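Local coordinates for serine protease inhibitor 4, isoform B (Drosophila melanogaster, PDB 4P0F), which probably inhibits serine and cysteine endopeptidases as a member of the serpin family, at residues Asn54-Gln59 against Asp297-Gly302; Phe98-Tyr103 against Ser123-Lys128; Thr135-Val140 against Asp150-Asp155; Glu160-Leu165 against Lys303-Pro308; Leu311-Ile316 against Met337-Lys342. All blocks are in the same frame, centred on the assembly; numbering follows the deposited sequence.

How the contacts relate
In this cleaved serpin the reactive-centre loop has become strand 328-341, and contact 5 pairs it with strand 311-324. On its other flank runs strand 161-174, which carries contact 4, about 9 Å away between centres; Arg162 N lies 2.8 Å from Val339 O. Contact 2 follows on the same sheet, about 10 Å from contact 4 between centres, with Phe98 O 2.8 Å from Val164 N. Contact 3 packs on it through helix 129-143, Ile136 lying against Phe98 and Val164. Contact 1 sits about 12 Å from contact 5 between centres, where Lys342 NZ reaches Ala299 O at 2.8 Å; its centre is about 26 Å from that of contact 3.

Contact 1: Asn54-Gln59 against Asp297-Gly302; sequences NETATQ and DQAEFG
The amino-terminal end of helix 54-64 is held by a glutamate from the loop that leads into strand 311-324, and Thr56 and Glu300 do most of the work. Three hydrogen bonds join the two residues. Thr56 N gives its proton to Glu300 OE1 at 3.1 Å, nearly in line with the C-O bond, while Thr56 OG1 donates to the same oxygen at 2.7 Å. The two donors lie on opposite sides of the carboxylate plane, the hydroxyl on the anti side and only 24° out of it. The hydroxyl also accepts, from Glu300 N at 2.9 Å. With OG1 beside the threonine's own backbone N (chi1 -60°), both its donors can face one carboxylate oxygen. A carboxylate near the amino end of a helix, as here, would probably gain from the helix dipole, and Arg293 adds a salt bridge to OE2. That oxygen also takes a proton from a water, 2.7 Å away, which in turn accepts from Glu55 N. Asn54 crosses the glutamate at about a right angle, its ND2 3.7 Å from Glu300 CG. On the buried side, Thr56 CG2 sits over a face of the Phe301 ring, 4.2 Å from the centroid, in a CH-pi contact; Phe301 itself rests on Leu311 and Val313 of strand 311-324.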
# COMPACT_ATOMS: atom_id res chain seq x y z
N ASN A 54 -14.27 -13.32 -18.09
CA ASN A 54 -14.11 -14.77 -17.90
C ASN A 54 -13.26 -15.12 -16.67
O ASN A 54 -13.39 -14.48 -15.63
CB ASN A 54 -13.51 -15.38 -19.16
CG ASN A 54 -14.27 -14.98 -20.42
OD1 ASN A 54 -15.50 -14.95 -20.43
ND2 ASN A 54 -13.55 -14.64 -21.48
N GLU A 55 -12.39 -16.12 -16.79
CA GLU A 55 -11.61 -16.57 -15.61
C GLU A 55 -10.62 -15.53 -15.10
O GLU A 55 -10.31 -15.48 -13.90
CB GLU A 55 -10.87 -17.88 -15.92
CG GLU A 55 -10.18 -18.46 -14.69
CD GLU A 55 -9.34 -19.69 -14.96
OE1 GLU A 55 -9.45 -20.28 -16.05
OE2 GLU A 55 -8.55 -20.05 -14.06
N THR A 56 -10.12 -14.68 -15.99
CA THR A 56 -9.24 -13.61 -15.57
C THR A 56 -9.97 -12.71 -14.57
O THR A 56 -9.44 -12.38 -13.51
CB THR A 56 -8.73 -12.79 -16.78
OG1 THR A 56 -8.01 -13.66 -17.67
CG2 THR A 56 -7.82 -11.65 -16.35
N ALA A 57 -11.20 -12.32 -14.91
CA ALA A 57 -11.98 -11.47 -14.03
C ALA A 57 -12.31 -12.18 -12.72
O ALA A 57 -12.26 -11.58 -11.65
CB ALA A 57 -13.26 -11.03 -14.71
N THR A 58 -12.66 -13.46 -12.81
CA THR A 58 -13.01 -14.20 -11.61
C THR A 58 -11.82 -14.31 -10.66
O THR A 58 -11.98 -14.14 -9.45
CB THR A 58 -13.54 -15.59 -11.95
OG1 THR A 58 -14.66 -15.48 -12.84
CG2 THR A 58 -13.98 -16.32 -10.71
N GLN A 59 -10.64 -14.61 -11.20
CA GLN A 59 -9.43 -14.68 -10.38
C GLN A 59 -9.19 -13.36 -9.65
O GLN A 59 -8.90 -13.35 -8.46
CB GLN A 59 -8.20 -15.02 -11.23
CG GLN A 59 -8.06 -16.49 -11.59
CD GLN A 59 -6.72 -16.81 -12.24
OE1 GLN A 59 -5.88 -15.92 -12.44
NE2 GLN A 59 -6.51 -18.08 -12.56
N ASP A 297 -0.69 -15.89 -21.61
CA ASP A 297 -1.23 -15.72 -22.95
C ASP A 297 -2.69 -16.15 -23.04
O ASP A 297 -3.31 -16.08 -24.10
CB ASP A 297 -0.38 -16.49 -23.96
CG ASP A 297 0.91 -15.78 -24.30
OD1 ASP A 297 0.96 -14.53 -24.20
OD2 ASP A 297 1.89 -16.46 -24.67
N GLN A 298 -3.26 -16.57 -21.90
CA GLN A 298 -4.68 -16.85 -21.82
C GLN A 298 -5.46 -15.70 -21.17
O GLN A 298 -6.67 -15.81 -20.97
CB GLN A 298 -4.92 -18.14 -21.03
CG GLN A 298 -4.42 -19.39 -21.73
CD GLN A 298 -2.91 -19.52 -21.72
OE1 GLN A 298 -2.27 -19.41 -20.68
NE2 GLN A 298 -2.33 -19.76 -22.89
N ALA A 299 -4.78 -14.60 -20.88
CA ALA A 299 -5.42 -13.47 -20.22
C ALA A 299 -6.59 -12.93 -21.04
O ALA A 299 -6.53 -12.90 -22.27
CB ALA A 299 -4.43 -12.35 -19.97
N GLU A 300 -7.63 -12.49 -20.34
CA GLU A 300 -8.84 -11.99 -20.96
C GLU A 300 -9.12 -10.56 -20.51
O GLU A 300 -9.67 -10.34 -19.43
CB GLU A 300 -10.02 -12.90 -20.60
CG GLU A 300 -9.86 -14.31 -21.19
CD GLU A 300 -9.92 -15.45 -20.20
OE1 GLU A 300 -9.67 -15.25 -19.00
OE2 GLU A 300 -10.21 -16.59 -20.66
N PHE A 301 -8.74 -9.59 -21.34
CA PHE A 301 -8.94 -8.18 -21.03
C PHE A 301 -9.66 -7.49 -22.17
O PHE A 301 -9.38 -6.33 -22.49
CB PHE A 301 -7.61 -7.49 -20.74
CG PHE A 301 -7.04 -7.79 -19.38
CD1 PHE A 301 -7.60 -7.23 -18.24
CD2 PHE A 301 -5.96 -8.63 -19.25
CE1 PHE A 301 -7.08 -7.52 -17.00
CE2 PHE A 301 -5.44 -8.91 -18.00
CZ PHE A 301 -5.99 -8.35 -16.88
N GLY A 302 -10.63 -8.19 -22.77
CA GLY A 302 -11.33 -7.67 -23.92
C GLY A 302 -12.30 -6.53 -23.67
O GLY A 302 -12.87 -6.00 -24.63
O HOH W 1 -11.81 -18.06 -19.00

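Contact 2: Phe98-Tyr103 against Ser123-Lys128; sequences FVMDGY and SVDFSK
At the edge of the large serpin sheet, strand 120-124 runs parallel to strand 91-100, with Val99 opposite Ser123 and Met100 opposite Val124 as the last bridged pairs. Val124 N donates to Val99 O at 2.9 Å, and Asp101 N to Val124 O at 2.8 Å, both donors tilted about 30° from the carbonyl plane. Beyond the last bridge Met100 folds back over the turn after Val124. CG leaves on the side opposite the backbone N (chi1 180°), then the chain bends at its next two bonds, bringing SD 3.8 Å from Phe126 CB and to the edge of that ring, a Met-aromatic contact. The methyl CE is packed tightly against the backbone, 3.1 Å from Phe126 N and 3.2 Å from Val124 O. Helix 107-115 connects these parallel strands, and the chain enters that connection through a type II turn from Met100 to Tyr103. A water pins the turn to the neighbouring strand: it donates to Met100 O and Tyr103 O and accepts from Ser123 OG at 2.7 Å. On the face away from Val99 and Ser123, Val124 CG1 meets the edge of the Phe98 ring at CD2. Phe126 points the rim of its ring at Phe98 O, CZ 3.6 Å away, and leans on Ala132 and Ile136 of helix 129-143. Asp101 OD2 and Asp125 OD2 stand 4.6 Å apart, where their charges probably disfavour each other.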
# COMPACT_ATOMS: atom_id res chain seq x y z
N PHE A 98 -3.13 5.75 -18.65
CA PHE A 98 -2.36 6.27 -19.77
C PHE A 98 -2.50 5.28 -20.92
O PHE A 98 -2.17 4.11 -20.76
CB PHE A 98 -0.90 6.45 -19.37
CG PHE A 98 -0.70 7.36 -18.18
CD1 PHE A 98 -0.74 6.85 -16.89
CD2 PHE A 98 -0.46 8.71 -18.35
CE1 PHE A 98 -0.55 7.67 -15.80
CE2 PHE A 98 -0.27 9.54 -17.26
CZ PHE A 98 -0.32 9.02 -15.99
N VAL A 99 -2.99 5.77 -22.06
CA VAL A 99 -3.44 4.90 -23.15
C VAL A 99 -2.65 5.15 -24.43
O VAL A 99 -2.42 6.29 -24.82
CB VAL A 99 -4.94 5.12 -23.44
CG1 VAL A 99 -5.47 4.11 -24.49
CG2 VAL A 99 -5.74 5.02 -22.14
N MET A 100 -2.22 4.07 -25.07
CA MET A 100 -1.50 4.14 -26.35
C MET A 100 -2.22 5.06 -27.33
O MET A 100 -3.42 4.90 -27.55
CB MET A 100 -1.35 2.72 -26.93
CG MET A 100 -0.61 2.61 -28.27
SD MET A 100 1.17 2.83 -28.12
CE MET A 100 1.28 4.55 -28.22
N ASP A 101 -1.50 6.03 -27.89
CA ASP A 101 -2.08 6.91 -28.91
C ASP A 101 -2.81 6.10 -29.97
O ASP A 101 -2.28 5.12 -30.47
CB ASP A 101 -1.01 7.74 -29.62
CG ASP A 101 -0.47 8.89 -28.78
OD1 ASP A 101 -1.15 9.32 -27.81
OD2 ASP A 101 0.63 9.37 -29.11
N GLY A 102 -4.01 6.55 -30.31
CA GLY A 102 -4.79 5.96 -31.39
C GLY A 102 -5.77 4.90 -30.92
O GLY A 102 -6.71 4.56 -31.65
N TYR A 103 -5.57 4.37 -29.72
CA TYR A 103 -6.49 3.38 -29.16
C TYR A 103 -7.56 4.06 -28.31
O TYR A 103 -7.27 4.99 -27.57
CB TYR A 103 -5.72 2.34 -28.34
CG TYR A 103 -4.95 1.39 -29.22
CD1 TYR A 103 -3.68 1.72 -29.67
CD2 TYR A 103 -5.50 0.18 -29.64
CE1 TYR A 103 -2.98 0.86 -30.50
CE2 TYR A 103 -4.80 -0.67 -30.45
CZ TYR A 103 -3.53 -0.33 -30.88
OH TYR A 103 -2.82 -1.16 -31.71
N SER A 123 -3.68 10.18 -23.34
CA SER A 123 -3.06 9.40 -24.41
C SER A 123 -1.56 9.67 -24.44
O SER A 123 -1.14 10.81 -24.31
CB SER A 123 -3.69 9.74 -25.76
OG SER A 123 -5.06 9.38 -25.78
N VAL A 124 -0.77 8.61 -24.60
CA VAL A 124 0.69 8.73 -24.68
C VAL A 124 1.23 7.83 -25.79
O VAL A 124 0.56 6.89 -26.22
CB VAL A 124 1.38 8.35 -23.35
CG1 VAL A 124 0.88 9.23 -22.20
CG2 VAL A 124 1.16 6.88 -23.01
N ASP A 125 2.44 8.12 -26.26
CA ASP A 125 3.09 7.33 -27.30
C ASP A 125 4.10 6.38 -26.68
O ASP A 125 5.24 6.77 -26.41
CB ASP A 125 3.76 8.25 -28.33
CG ASP A 125 4.34 7.50 -29.50
OD1 ASP A 125 4.36 6.25 -29.47
OD2 ASP A 125 4.80 8.15 -30.47
N PHE A 126 3.69 5.13 -26.44
CA PHE A 126 4.57 4.16 -25.79
C PHE A 126 5.75 3.71 -26.66
O PHE A 126 6.72 3.15 -26.14
CB PHE A 126 3.77 2.93 -25.35
CG PHE A 126 2.88 3.17 -24.15
CD1 PHE A 126 3.41 3.55 -22.92
CD2 PHE A 126 1.50 2.98 -24.24
CE1 PHE A 126 2.59 3.75 -21.83
CE2 PHE A 126 0.68 3.19 -23.16
CZ PHE A 126 1.22 3.58 -21.95
N SER A 127 5.69 3.94 -27.96
CA SER A 127 6.83 3.67 -28.83
C SER A 127 7.97 4.60 -28.47
O SER A 127 9.15 4.24 -28.59
CB SER A 127 6.45 3.84 -30.31
OG SER A 127 5.44 2.91 -30.65
N LYS A 128 7.62 5.81 -28.04
CA LYS A 128 8.60 6.73 -27.50
C LYS A 128 8.61 6.50 -26.00
O LYS A 128 8.06 7.29 -25.23
CB LYS A 128 8.25 8.18 -27.83
CG LYS A 128 8.31 8.50 -29.32
CD LYS A 128 7.80 9.89 -29.60
CE LYS A 128 7.82 10.19 -31.10
NZ LYS A 128 7.18 11.49 -31.43
O HOH W 2 -5.43 6.82 -26.68

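Contact 3: Thr135-Val140 against Asp150-Asp155; sequences TINNWV and DLVPAD
Asn137 of helix 129-143 reaches out to Val152 and uses both ends of its amide on that one residue. Val152 N points almost straight at Asn137 OD1, 2.8 Å away with an angle of 174° at the hydrogen. In return Asn137 ND2 donates to Val152 O at 2.9 Å, arriving above the carbonyl plane, 49° out of it. The side chain gets there with CG beside its backbone N (chi1 -69°), which sends the amide outward from the helix, across its axis, to the returning loop, and the two bonds fix which end of the amide is which. Asp150 lies alongside, its carboxylate plane nearly perpendicular to the amide. Beside the amide, one water accepts from Leu151 N at 3.2 Å and donates to Asn137 O at 2.9 Å, a second bridge between loop and helix. Apolar branches flank this polar centre: Ile136 CG2 meets Val152 CG2 at 3.9 Å, and Val140 CG2 touches Leu151 CD2 at 3.9 Å, those two side chains crossing at about a right angle. Ile136 and Val140 also pack on Val166 of strand 161-174, so the helix faces both sheet and loop. A leucine in place of Asn137 would probably leave Val152 N and Val152 O without their buried partners. A backbone N-H and C=O in a loop without regular structure thus find their partners in a single side-chain amide, which pairs with them much as a peptide group would.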
# COMPACT_ATOMS: atom_id res chain seq x y z
N THR A 135 6.25 10.96 -18.70
CA THR A 135 4.90 11.48 -18.49
C THR A 135 4.22 10.80 -17.29
O THR A 135 3.68 11.48 -16.41
CB THR A 135 4.04 11.29 -19.75
OG1 THR A 135 4.58 12.11 -20.78
CG2 THR A 135 2.59 11.69 -19.51
N ILE A 136 4.27 9.48 -17.25
CA ILE A 136 3.70 8.72 -16.15
C ILE A 136 4.39 9.06 -14.83
O ILE A 136 3.74 9.33 -13.81
CB ILE A 136 3.80 7.20 -16.42
CG1 ILE A 136 2.93 6.83 -17.63
CG2 ILE A 136 3.41 6.39 -15.19
CD1 ILE A 136 3.26 5.48 -18.28
N ASN A 137 5.71 9.04 -14.86
CA ASN A 137 6.47 9.15 -13.62
C ASN A 137 6.43 10.56 -13.07
O ASN A 137 6.45 10.76 -11.85
CB ASN A 137 7.90 8.68 -13.86
CG ASN A 137 7.98 7.19 -14.11
OD1 ASN A 137 7.07 6.44 -13.73
ND2 ASN A 137 9.04 6.74 -14.76
N ASN A 138 6.34 11.55 -13.95
CA ASN A 138 6.19 12.93 -13.51
C ASN A 138 4.83 13.15 -12.84
O ASN A 138 4.73 13.87 -11.85
CB ASN A 138 6.38 13.89 -14.68
CG ASN A 138 7.83 13.97 -15.14
OD1 ASN A 138 8.74 13.54 -14.43
ND2 ASN A 138 8.05 14.54 -16.32
N TRP A 139 3.80 12.50 -13.37
CA TRP A 139 2.47 12.60 -12.79
C TRP A 139 2.51 11.97 -11.39
O TRP A 139 2.02 12.56 -10.42
CB TRP A 139 1.42 11.91 -13.68
CG TRP A 139 0.04 11.97 -13.10
CD1 TRP A 139 -0.85 12.99 -13.22
CD2 TRP A 139 -0.60 10.97 -12.28
NE1 TRP A 139 -2.01 12.69 -12.54
CE2 TRP A 139 -1.88 11.46 -11.95
CE3 TRP A 139 -0.22 9.71 -11.81
CZ2 TRP A 139 -2.78 10.74 -11.17
CZ3 TRP A 139 -1.11 9.00 -11.02
CH2 TRP A 139 -2.37 9.52 -10.70
N VAL A 140 3.11 10.79 -11.27
CA VAL A 140 3.25 10.13 -9.98
C VAL A 140 4.01 11.00 -8.97
O VAL A 140 3.59 11.12 -7.82
CB VAL A 140 3.95 8.76 -10.10
CG1 VAL A 140 4.26 8.18 -8.71
CG2 VAL A 140 3.06 7.79 -10.88
N ASP A 150 10.48 7.69 -10.63
CA ASP A 150 10.72 6.63 -11.60
C ASP A 150 9.90 5.37 -11.33
O ASP A 150 10.44 4.27 -11.36
CB ASP A 150 12.21 6.26 -11.62
CG ASP A 150 12.59 5.43 -12.85
OD1 ASP A 150 12.03 5.67 -13.94
OD2 ASP A 150 13.44 4.53 -12.72
N LEU A 151 8.60 5.52 -11.10
CA LEU A 151 7.75 4.36 -10.82
C LEU A 151 7.84 3.33 -11.94
O LEU A 151 8.15 2.16 -11.69
CB LEU A 151 6.29 4.77 -10.63
CG LEU A 151 5.33 3.60 -10.36
CD1 LEU A 151 5.57 3.02 -8.99
CD2 LEU A 151 3.89 4.02 -10.51
N VAL A 152 7.55 3.75 -13.17
CA VAL A 152 7.51 2.84 -14.31
C VAL A 152 8.72 3.08 -15.20
O VAL A 152 8.79 4.10 -15.86
CB VAL A 152 6.23 3.03 -15.14
CG1 VAL A 152 6.17 2.00 -16.27
CG2 VAL A 152 5.00 2.91 -14.24
N PRO A 153 9.68 2.14 -15.21
CA PRO A 153 10.88 2.38 -16.03
C PRO A 153 10.57 2.35 -17.51
O PRO A 153 9.68 1.61 -17.93
CB PRO A 153 11.82 1.23 -15.66
CG PRO A 153 11.22 0.57 -14.47
CD PRO A 153 9.76 0.86 -14.49
N ALA A 154 11.31 3.12 -18.29
CA ALA A 154 11.11 3.15 -19.73
C ALA A 154 11.29 1.76 -20.33
O ALA A 154 10.65 1.44 -21.32
CB ALA A 154 12.07 4.13 -20.38
N ASP A 155 12.13 0.93 -19.71
CA ASP A 155 12.50 -0.33 -20.34
C ASP A 155 11.44 -1.44 -20.17
O ASP A 155 11.64 -2.54 -20.68
CB ASP A 155 13.89 -0.83 -19.88
CG ASP A 155 14.00 -1.13 -18.38
OD1 ASP A 155 13.00 -1.21 -17.64
OD2 ASP A 155 15.16 -1.32 -17.95
O HOH W 3 7.33 8.40 -10.32

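Contact 4: Glu160-Leu165 against Lys303-Pro308; sequences ESRLVL and KMLQSP
The backbones stay well apart, Arg162 and Leu305 being the nearest pair at 8.9 Å between CA atoms, and side chains alone meet in the middle. Leu163 takes the central place: its CD2 touches Met304 SD at 3.9 Å and Leu305 CD2 at 4.1 Å. With CG held between the backbone N and the carbonyl carbon (chi1 56°), CD2 is carried out to both loop side chains. Arg162 and Leu163 both face Val339, a classic beta bulge in strand 161-174, and the kink lets two consecutive side chains point toward the loop that precedes strand 311-324. Met304 reaches out extended, crossing Leu163 at about a right angle, and its CE comes to 4.4 Å from Leu165 CD1. Leu305 slides past Leu163 in the opposite direction, while its CD1 meets the base of Arg162, CB, at 4.1 Å. Farther out, the guanidinium leaves the apolar cluster, with NE in a salt bridge to Glu309 and NH1 giving a proton to Ser161 O at 2.9 Å.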
# COMPACT_ATOMS: atom_id res chain seq x y z
N GLU A 160 4.37 -2.33 -28.11
CA GLU A 160 3.32 -3.30 -27.78
C GLU A 160 2.48 -2.89 -26.56
O GLU A 160 1.42 -3.46 -26.32
CB GLU A 160 3.92 -4.69 -27.53
CG GLU A 160 4.62 -5.31 -28.73
CD GLU A 160 3.65 -5.99 -29.67
OE1 GLU A 160 3.14 -7.08 -29.32
OE2 GLU A 160 3.40 -5.44 -30.76
N SER A 161 2.96 -1.92 -25.79
CA SER A 161 2.23 -1.43 -24.62
C SER A 161 0.93 -0.79 -25.08
O SER A 161 0.91 -0.10 -26.10
CB SER A 161 3.05 -0.40 -23.83
OG SER A 161 4.30 -0.93 -23.41
N ARG A 162 -0.15 -1.00 -24.33
CA ARG A 162 -1.44 -0.46 -24.71
C ARG A 162 -2.03 0.46 -23.65
O ARG A 162 -2.65 1.47 -23.98
CB ARG A 162 -2.41 -1.59 -25.05
CG ARG A 162 -2.02 -2.34 -26.30
CD ARG A 162 -2.31 -1.52 -27.57
NE ARG A 162 -1.81 -2.16 -28.78
CZ ARG A 162 -0.59 -1.97 -29.30
NH1 ARG A 162 0.28 -1.16 -28.71
NH2 ARG A 162 -0.25 -2.61 -30.40
N LEU A 163 -1.86 0.13 -22.38
CA LEU A 163 -2.20 1.10 -21.36
C LEU A 163 -1.47 0.83 -20.07
O LEU A 163 -0.99 -0.27 -19.84
CB LEU A 163 -3.70 1.13 -21.12
CG LEU A 163 -4.36 -0.19 -20.74
CD1 LEU A 163 -4.43 -0.35 -19.22
CD2 LEU A 163 -5.73 -0.24 -21.35
N VAL A 164 -1.35 1.88 -19.26
CA VAL A 164 -0.82 1.76 -17.91
C VAL A 164 -1.82 2.37 -16.96
O VAL A 164 -2.22 3.53 -17.13
CB VAL A 164 0.54 2.46 -17.76
CG1 VAL A 164 1.04 2.37 -16.31
CG2 VAL A 164 1.56 1.86 -18.70
N LEU A 165 -2.24 1.58 -15.98
CA LEU A 165 -3.14 2.03 -14.93
C LEU A 165 -2.32 2.39 -13.72
O LEU A 165 -1.45 1.61 -13.33
CB LEU A 165 -4.15 0.93 -14.57
CG LEU A 165 -5.33 0.78 -15.51
CD1 LEU A 165 -6.03 -0.53 -15.30
CD2 LEU A 165 -6.31 1.93 -15.29
N LYS A 303 -12.47 -6.13 -22.41
CA LYS A 303 -13.38 -5.04 -22.11
C LYS A 303 -12.65 -3.71 -21.90
O LYS A 303 -13.28 -2.71 -21.58
CB LYS A 303 -14.24 -5.40 -20.90
CG LYS A 303 -15.46 -6.24 -21.31
CD LYS A 303 -16.12 -6.94 -20.12
CE LYS A 303 -17.11 -6.05 -19.40
NZ LYS A 303 -17.72 -6.75 -18.23
N MET A 304 -11.33 -3.70 -22.12
CA MET A 304 -10.55 -2.48 -21.98
C MET A 304 -10.63 -1.56 -23.21
O MET A 304 -10.97 -0.40 -23.08
CB MET A 304 -9.09 -2.82 -21.70
CG MET A 304 -8.86 -3.33 -20.30
SD MET A 304 -7.13 -3.65 -19.96
CE MET A 304 -7.15 -3.66 -18.16
N LEU A 305 -10.33 -2.11 -24.38
CA LEU A 305 -10.21 -1.32 -25.61
C LEU A 305 -11.22 -1.70 -26.68
O LEU A 305 -11.67 -2.85 -26.76
CB LEU A 305 -8.81 -1.49 -26.20
CG LEU A 305 -7.61 -1.15 -25.32
CD1 LEU A 305 -6.33 -1.43 -26.08
CD2 LEU A 305 -7.67 0.30 -24.89
N GLN A 306 -11.56 -0.76 -27.56
CA GLN A 306 -12.44 -1.09 -28.66
C GLN A 306 -11.77 -2.11 -29.60
O GLN A 306 -12.42 -2.94 -30.21
CB GLN A 306 -12.84 0.17 -29.42
CG GLN A 306 -13.60 1.15 -28.54
CD GLN A 306 -14.14 2.35 -29.28
OE1 GLN A 306 -13.81 2.57 -30.44
NE2 GLN A 306 -14.98 3.13 -28.61
N SER A 307 -10.45 -2.03 -29.69
CA SER A 307 -9.66 -2.95 -30.49
C SER A 307 -9.82 -4.40 -30.05
O SER A 307 -9.80 -4.67 -28.85
CB SER A 307 -8.18 -2.58 -30.41
OG SER A 307 -7.38 -3.61 -30.96
N PRO A 308 -9.93 -5.33 -31.00
CA PRO A 308 -10.04 -6.74 -30.59
C PRO A 308 -8.71 -7.41 -30.25
O PRO A 308 -8.71 -8.61 -29.93
CB PRO A 308 -10.68 -7.40 -31.82
CG PRO A 308 -10.22 -6.60 -32.95
CD PRO A 308 -10.11 -5.18 -32.46

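Contact 5: Leu311-Ile316 against Met337-Lys342; sequences LKVSAI and MAVRRK
Arg340 and Lys312 form a hydrogen-bonded antiparallel pair, each N donating to the other's O at 2.9 Å. Arg340 leaves this pairing with CB 4.3 Å from Lys312 O; CG, turned between the backbone N and the carbonyl carbon (chi1 56°), comes to 3.5 Å from that oxygen. CD rests on Ser314 CB at 3.8 Å, beside the extended chain of Lys312. From there the chain folds back: NE donates to Arg341 O at 2.8 Å and NH2 to the same oxygen, which lies in the guanidinium plane, while NH2 also forms a salt bridge to Glu160. A leucine in place of Arg340 would probably leave Arg341 O and Glu160 without these donors. A register shift between Val313 and Ala315 makes a beta bulge. On the face opposite the arginine, Met337 CE meets Val313 CG2 at 3.9 Å. This inserted strand lies between strands 311-324 and 161-174, with Met337 packed on helix 38-49.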
# COMPACT_ATOMS: atom_id res chain seq x y z
N LEU A 311 -5.02 -8.84 -24.96
CA LEU A 311 -4.11 -8.12 -24.07
C LEU A 311 -3.69 -8.98 -22.89
O LEU A 311 -4.40 -9.93 -22.53
CB LEU A 311 -4.77 -6.84 -23.52
CG LEU A 311 -5.40 -5.88 -24.54
CD1 LEU A 311 -6.08 -4.73 -23.81
CD2 LEU A 311 -4.36 -5.36 -25.51
N LYS A 312 -2.56 -8.64 -22.28
CA LYS A 312 -2.16 -9.24 -21.01
C LYS A 312 -1.35 -8.23 -20.18
O LYS A 312 -0.88 -7.22 -20.68
CB LYS A 312 -1.35 -10.51 -21.24
CG LYS A 312 0.03 -10.29 -21.80
CD LYS A 312 0.73 -11.61 -22.07
CE LYS A 312 2.12 -11.39 -22.65
NZ LYS A 312 2.82 -12.69 -22.86
N VAL A 313 -1.19 -8.52 -18.90
CA VAL A 313 -0.40 -7.67 -18.02
C VAL A 313 1.08 -8.04 -18.12
O VAL A 313 1.43 -9.20 -17.95
CB VAL A 313 -0.89 -7.79 -16.56
CG1 VAL A 313 0.00 -7.02 -15.62
CG2 VAL A 313 -2.33 -7.30 -16.46
N SER A 314 1.93 -7.05 -18.39
CA SER A 314 3.37 -7.29 -18.49
C SER A 314 4.14 -6.91 -17.23
O SER A 314 5.26 -7.38 -17.03
CB SER A 314 3.95 -6.50 -19.67
OG SER A 314 3.53 -5.15 -19.61
N ALA A 315 3.57 -6.04 -16.41
CA ALA A 315 4.23 -5.66 -15.16
C ALA A 315 3.26 -5.04 -14.18
O ALA A 315 2.32 -4.35 -14.57
CB ALA A 315 5.37 -4.69 -15.44
N ILE A 316 3.49 -5.30 -12.89
CA ILE A 316 2.82 -4.57 -11.82
C ILE A 316 3.92 -4.07 -10.90
O ILE A 316 4.62 -4.87 -10.30
CB ILE A 316 1.84 -5.43 -11.00
CG1 ILE A 316 0.84 -6.16 -11.91
CG2 ILE A 316 1.11 -4.56 -9.97
CD1 ILE A 316 -0.14 -7.06 -11.16
N MET A 337 0.31 -0.64 -13.37
CA MET A 337 0.08 -1.90 -14.07
C MET A 337 0.18 -1.67 -15.56
O MET A 337 -0.62 -0.93 -16.11
CB MET A 337 -1.29 -2.48 -13.75
CG MET A 337 -1.46 -3.04 -12.34
SD MET A 337 -3.03 -3.92 -12.11
CE MET A 337 -3.19 -4.66 -13.74
N ALA A 338 1.16 -2.30 -16.20
CA ALA A 338 1.33 -2.17 -17.64
C ALA A 338 0.59 -3.28 -18.35
O ALA A 338 0.76 -4.44 -18.03
CB ALA A 338 2.80 -2.21 -18.00
N VAL A 339 -0.23 -2.91 -19.34
CA VAL A 339 -1.02 -3.85 -20.13
C VAL A 339 -0.57 -3.74 -21.57
O VAL A 339 -0.49 -2.63 -22.11
CB VAL A 339 -2.53 -3.56 -20.01
CG1 VAL A 339 -3.34 -4.51 -20.88
CG2 VAL A 339 -2.98 -3.67 -18.55
N ARG A 340 -0.24 -4.88 -22.18
CA ARG A 340 0.30 -4.92 -23.53
C ARG A 340 -0.52 -5.83 -24.42
O ARG A 340 -1.24 -6.68 -23.95
CB ARG A 340 1.75 -5.42 -23.51
CG ARG A 340 1.90 -6.78 -22.84
CD ARG A 340 3.18 -7.47 -23.22
NE ARG A 340 3.17 -7.83 -24.64
CZ ARG A 340 4.24 -8.19 -25.34
NH1 ARG A 340 5.43 -8.25 -24.76
NH2 ARG A 340 4.11 -8.47 -26.62
N ARG A 341 -0.40 -5.66 -25.73
CA ARG A 341 -1.01 -6.64 -26.61
C ARG A 341 -0.18 -7.92 -26.54
O ARG A 341 1.04 -7.87 -26.39
CB ARG A 341 -1.11 -6.11 -28.03
CG ARG A 341 0.20 -5.76 -28.68
CD ARG A 341 0.06 -5.86 -30.20
NE ARG A 341 -0.12 -7.25 -30.61
CZ ARG A 341 -0.64 -7.64 -31.77
NH1 ARG A 341 -1.04 -6.74 -32.66
NH2 ARG A 341 -0.77 -8.93 -32.04
N LYS A 342 -0.84 -9.07 -26.59
CA LYS A 342 -0.13 -10.33 -26.71
C LYS A 342 0.60 -10.34 -28.05
O LYS A 342 0.06 -9.93 -29.07
CB LYS A 342 -1.08 -11.52 -26.61
CG LYS A 342 -1.94 -11.53 -25.35
CD LYS A 342 -2.84 -12.76 -25.30
CE LYS A 342 -3.86 -12.70 -24.15
NZ LYS A 342 -4.89 -13.78 -24.33